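PDB 2W31: globin from Geobacter sulfurreducens, which binds heme through two axial histidines in the globin domain of a globin-coupled sensor, a membrane-associated protein that probably binds and senses oxygen. Local coordinates for residues Asn80-Ile83 with His84-Lys88; Pro123-Glu126 with Glu127-Gln130. All coordinates share one frame; numbering follows the deposited sequence. Where two conformers were deposited one is given.

Both contacts are local, contact 1 within one helix and contact 2 where a loop enters a helix, and both lie in the globin domain; their centres are about 30 Å apart and their nearest atoms about 15 Å. Contact 1 is partly buried, in the first turns of helix 80-96, the helix that carries the heme ligand H93; its inward side chains pack on helix 125-151. Contact 2 is a surface contact at the start of that second helix, away from the heme. Its centre lies about 21 Å from that of the chain. Chemistry follows place: backbone bonds and apolar packing dominate residues 80-88, whereas residues 123-130 rely on capping and an intrahelical salt bridge, whose arginine also reaches the second subunit.

Contact 1 (Asn80-Ile83 with His84-Lys88); sequences NRYI and HNLQK
Y82 and L86, one turn apart near the start of helix 80-96, meet within a regular alpha helix of the globin fold, the helix that also supplies the axial heme ligand H93. The backbone is tied by four successive i to i+4 bonds, from H84 N to N80 O through Q87 N to I83 O, with lengths of 3.0 to 3.1 Å. Apolar contact lies on the inward side: CE2 of Y82 is 3.7 Å from L86 CD1, the two side chains running aslant to each other. The tyrosine hydroxyl bonds to N142 of helix 125-151, on which L86 also packs. I83 CG1 approaches Q87 CD at 4.1 Å. Polar side-chain links are slight. H84 ND1 gives a weak hydrogen bond to OE1 of Q87, while a water donates to Y82 O and accepts from N85 ND2, bridging backbone and side chain. K88, at the end of the segment, reaches the heme. The imidazole of H84 lies flat against the preceding turn, with N80 O 3.0 Å above the plane and over the ring centre.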
# COMPACT_ATOMS: atom_id res chain seq x y z
N ASN A 80 4.12 -21.14 2.60
CA ASN A 80 4.14 -21.22 1.13
C ASN A 80 2.76 -21.57 0.54
O ASN A 80 2.42 -21.13 -0.57
CB ASN A 80 5.28 -22.10 0.61
CG ASN A 80 6.60 -21.35 0.53
OD1 ASN A 80 6.83 -20.53 -0.38
ND2 ASN A 80 7.48 -21.65 1.48
N ARG A 81 1.93 -22.27 1.29
CA ARG A 81 0.53 -22.47 0.90
C ARG A 81 -0.23 -21.13 0.77
O ARG A 81 -1.05 -20.91 -0.14
CB ARG A 81 -0.13 -23.35 1.93
CG ARG A 81 -1.53 -23.79 1.62
CD ARG A 81 -1.93 -24.91 2.58
NE ARG A 81 -3.36 -25.18 2.56
CZ ARG A 81 -4.08 -25.48 3.64
NH1 ARG A 81 -3.50 -25.51 4.84
NH2 ARG A 81 -5.38 -25.72 3.53
N TYR A 82 0.02 -20.24 1.73
CA TYR A 82 -0.61 -18.93 1.69
C TYR A 82 -0.22 -18.14 0.44
O TYR A 82 -1.09 -17.52 -0.19
CB TYR A 82 -0.22 -18.19 2.97
CG TYR A 82 -0.88 -16.84 3.18
CD1 TYR A 82 -2.17 -16.75 3.67
CD2 TYR A 82 -0.19 -15.64 2.93
CE1 TYR A 82 -2.79 -15.51 3.87
CE2 TYR A 82 -0.78 -14.40 3.13
CZ TYR A 82 -2.09 -14.33 3.60
OH TYR A 82 -2.70 -13.10 3.84
N ILE A 83 1.08 -18.13 0.10
CA ILE A 83 1.51 -17.43 -1.12
C ILE A 83 0.92 -18.04 -2.39
O ILE A 83 0.55 -17.33 -3.33
CB ILE A 83 3.06 -17.29 -1.22
CG1 ILE A 83 3.48 -16.90 -2.65
CG2 ILE A 83 3.74 -18.58 -0.82
CD1 ILE A 83 4.89 -16.41 -2.76
N HIS A 84 0.83 -19.37 -2.43
CA HIS A 84 0.31 -20.02 -3.61
C HIS A 84 -1.13 -19.63 -3.81
O HIS A 84 -1.56 -19.35 -4.94
CB HIS A 84 0.44 -21.53 -3.45
CG HIS A 84 1.86 -22.00 -3.37
ND1 HIS A 84 2.92 -21.21 -3.77
CD2 HIS A 84 2.40 -23.16 -2.93
CE1 HIS A 84 4.05 -21.87 -3.57
NE2 HIS A 84 3.76 -23.06 -3.07
N ASN A 85 -1.88 -19.57 -2.72
CA ASN A 85 -3.26 -19.15 -2.77
C ASN A 85 -3.43 -17.70 -3.25
O ASN A 85 -4.35 -17.41 -4.03
CB ASN A 85 -3.92 -19.35 -1.41
CG ASN A 85 -5.40 -19.23 -1.50
OD1 ASN A 85 -6.04 -19.99 -2.23
ND2 ASN A 85 -5.95 -18.25 -0.81
N LEU A 86 -2.54 -16.81 -2.82
CA LEU A 86 -2.56 -15.42 -3.30
C LEU A 86 -2.29 -15.30 -4.80
O LEU A 86 -2.90 -14.47 -5.49
CB LEU A 86 -1.57 -14.57 -2.52
CG LEU A 86 -2.05 -14.04 -1.16
CD1 LEU A 86 -0.88 -13.48 -0.42
CD2 LEU A 86 -3.11 -13.00 -1.38
N GLN A 87 -1.39 -16.15 -5.29
CA GLN A 87 -1.08 -16.17 -6.73
C GLN A 87 -2.35 -16.57 -7.47
O GLN A 87 -2.67 -15.99 -8.52
CB GLN A 87 0.08 -17.15 -7.02
CG GLN A 87 1.38 -16.74 -6.35
CD GLN A 87 2.56 -17.67 -6.57
OE1 GLN A 87 2.49 -18.88 -6.33
NE2 GLN A 87 3.67 -17.09 -7.00
N LYS A 88 -3.09 -17.53 -6.91
CA LYS A 88 -4.36 -17.98 -7.51
C LYS A 88 -5.38 -16.87 -7.54
O LYS A 88 -6.07 -16.65 -8.56
CB LYS A 88 -4.91 -19.17 -6.70
CG LYS A 88 -6.28 -19.67 -7.11
CD LYS A 88 -6.68 -20.93 -6.32
CE LYS A 88 -8.14 -21.27 -6.58
NZ LYS A 88 -8.83 -21.60 -5.30
O HOH W 1 -3.59 -16.65 0.77

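Contact 2 (Pro123-Glu126 with Glu127-Gln130); sequences PDPE and ERRQ
This is a helix-start contact on the protein surface, where P123 and D124 lead into helix 125-151 and D124 occupies the N-cap. Its carboxylate reaches forward to the amides of the first turn: OD2 accepts from E127 N at 3.1 Å, through its anti side and 23° out of the carboxylate plane, and a weaker bond comes from E126 N. The hydrogens of these amides have no earlier turn to bond. P125, which has no amide hydrogen to offer, fills the first helical position. Regular i to i+4 bonding then begins with R128 N to D124 O at 2.9 Å. A water accepts from D124 N and donates to E127 OE1, linking that backbone amide to the E127 carboxylate, whose side chain crosses that of D124 roughly at right angles.

Two arginines add side-chain ties. R128 sends NH1 to P123 O in a weak bond of 2.8 Å, and NH1 also bonds to F122 O, so it holds the chain just ahead of the helix; P125 CA lies over one face of its guanidinium. R129 and E126 run side by side and form a side-on bidentate salt bridge. NE reaches OE1 and NH2 reaches OE2, each at 2.9 Å and each on the syn side, with the two planes only 15° apart. A bend at chi3 of R129 (-43°) turns its guanidinium to the carboxylate.

The same R129 bonds to D120 and S116 of the second subunit, and P125 O accepts from Q119 of that subunit. The guanidinium is thus fixed in rotation by E126 while shared with a second acid across the interface; two carboxylates, one from each subunit, would probably favour the charged form of R129 and orient it there.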
# COMPACT_ATOMS: atom_id res chain seq x y z
N PRO A 123 -5.79 2.69 22.44
CA PRO A 123 -5.35 4.03 22.86
C PRO A 123 -3.85 4.09 23.16
O PRO A 123 -3.23 5.17 22.99
CB PRO A 123 -6.20 4.32 24.11
CG PRO A 123 -6.58 3.00 24.64
CD PRO A 123 -6.64 2.04 23.46
N ASP A 124 -3.25 2.97 23.58
CA ASP A 124 -1.82 2.97 23.87
C ASP A 124 -0.99 3.06 22.60
O ASP A 124 -1.11 2.15 21.71
CB ASP A 124 -1.38 1.73 24.60
CG ASP A 124 0.10 1.76 24.92
OD1 ASP A 124 0.50 2.53 25.84
OD2 ASP A 124 0.88 1.04 24.26
N PRO A 125 -0.10 4.09 22.50
CA PRO A 125 0.69 4.41 21.27
C PRO A 125 1.53 3.27 20.69
O PRO A 125 1.56 3.11 19.47
CB PRO A 125 1.60 5.57 21.72
CG PRO A 125 0.89 6.17 22.89
CD PRO A 125 0.20 5.05 23.59
N GLU A 126 2.21 2.48 21.50
CA GLU A 126 3.13 1.49 21.00
C GLU A 126 2.32 0.25 20.67
O GLU A 126 2.68 -0.46 19.74
CB GLU A 126 4.25 1.22 22.02
CG GLU A 126 5.27 2.39 22.17
CD GLU A 126 5.67 3.08 20.84
OE1 GLU A 126 6.02 2.34 19.88
OE2 GLU A 126 5.67 4.35 20.76
N GLU A 127 1.22 -0.00 21.40
CA GLU A 127 0.34 -1.11 21.00
C GLU A 127 -0.21 -0.80 19.61
O GLU A 127 -0.24 -1.67 18.71
CB GLU A 127 -0.83 -1.32 21.98
CG GLU A 127 -0.44 -2.00 23.29
CD GLU A 127 -1.64 -2.36 24.17
OE1 GLU A 127 -2.81 -2.13 23.78
OE2 GLU A 127 -1.41 -2.91 25.29
N ARG A 128 -0.64 0.44 19.43
CA ARG A 128 -1.21 0.89 18.15
C ARG A 128 -0.15 0.80 17.04
O ARG A 128 -0.42 0.28 15.94
CB ARG A 128 -1.75 2.33 18.34
CG ARG A 128 -2.63 2.79 17.27
CD ARG A 128 -3.46 4.00 17.66
NE ARG A 128 -2.64 5.16 17.95
CZ ARG A 128 -2.53 5.72 19.15
NH1 ARG A 128 -3.19 5.19 20.18
NH2 ARG A 128 -1.75 6.77 19.33
N ARG A 129 1.07 1.29 17.33
CA ARG A 129 2.13 1.30 16.32
C ARG A 129 2.44 -0.13 15.84
O ARG A 129 2.51 -0.42 14.64
CB ARG A 129 3.40 1.96 16.83
CG ARG A 129 4.40 2.25 15.69
CD ARG A 129 5.80 2.70 16.19
NE ARG A 129 5.70 3.68 17.29
CZ ARG A 129 5.64 5.02 17.16
NH1 ARG A 129 5.70 5.62 15.96
NH2 ARG A 129 5.57 5.77 18.25
N GLN A 130 2.59 -1.03 16.80
CA GLN A 130 2.93 -2.41 16.48
C GLN A 130 1.85 -3.11 15.66
O GLN A 130 2.18 -3.83 14.70
CB GLN A 130 3.24 -3.20 17.76
CG GLN A 130 4.59 -2.87 18.39
CD GLN A 130 4.87 -3.75 19.62
OE1 GLN A 130 4.17 -4.74 19.85
NE2 GLN A 130 5.88 -3.37 20.43
O HOH W 2 -4.12 0.07 23.74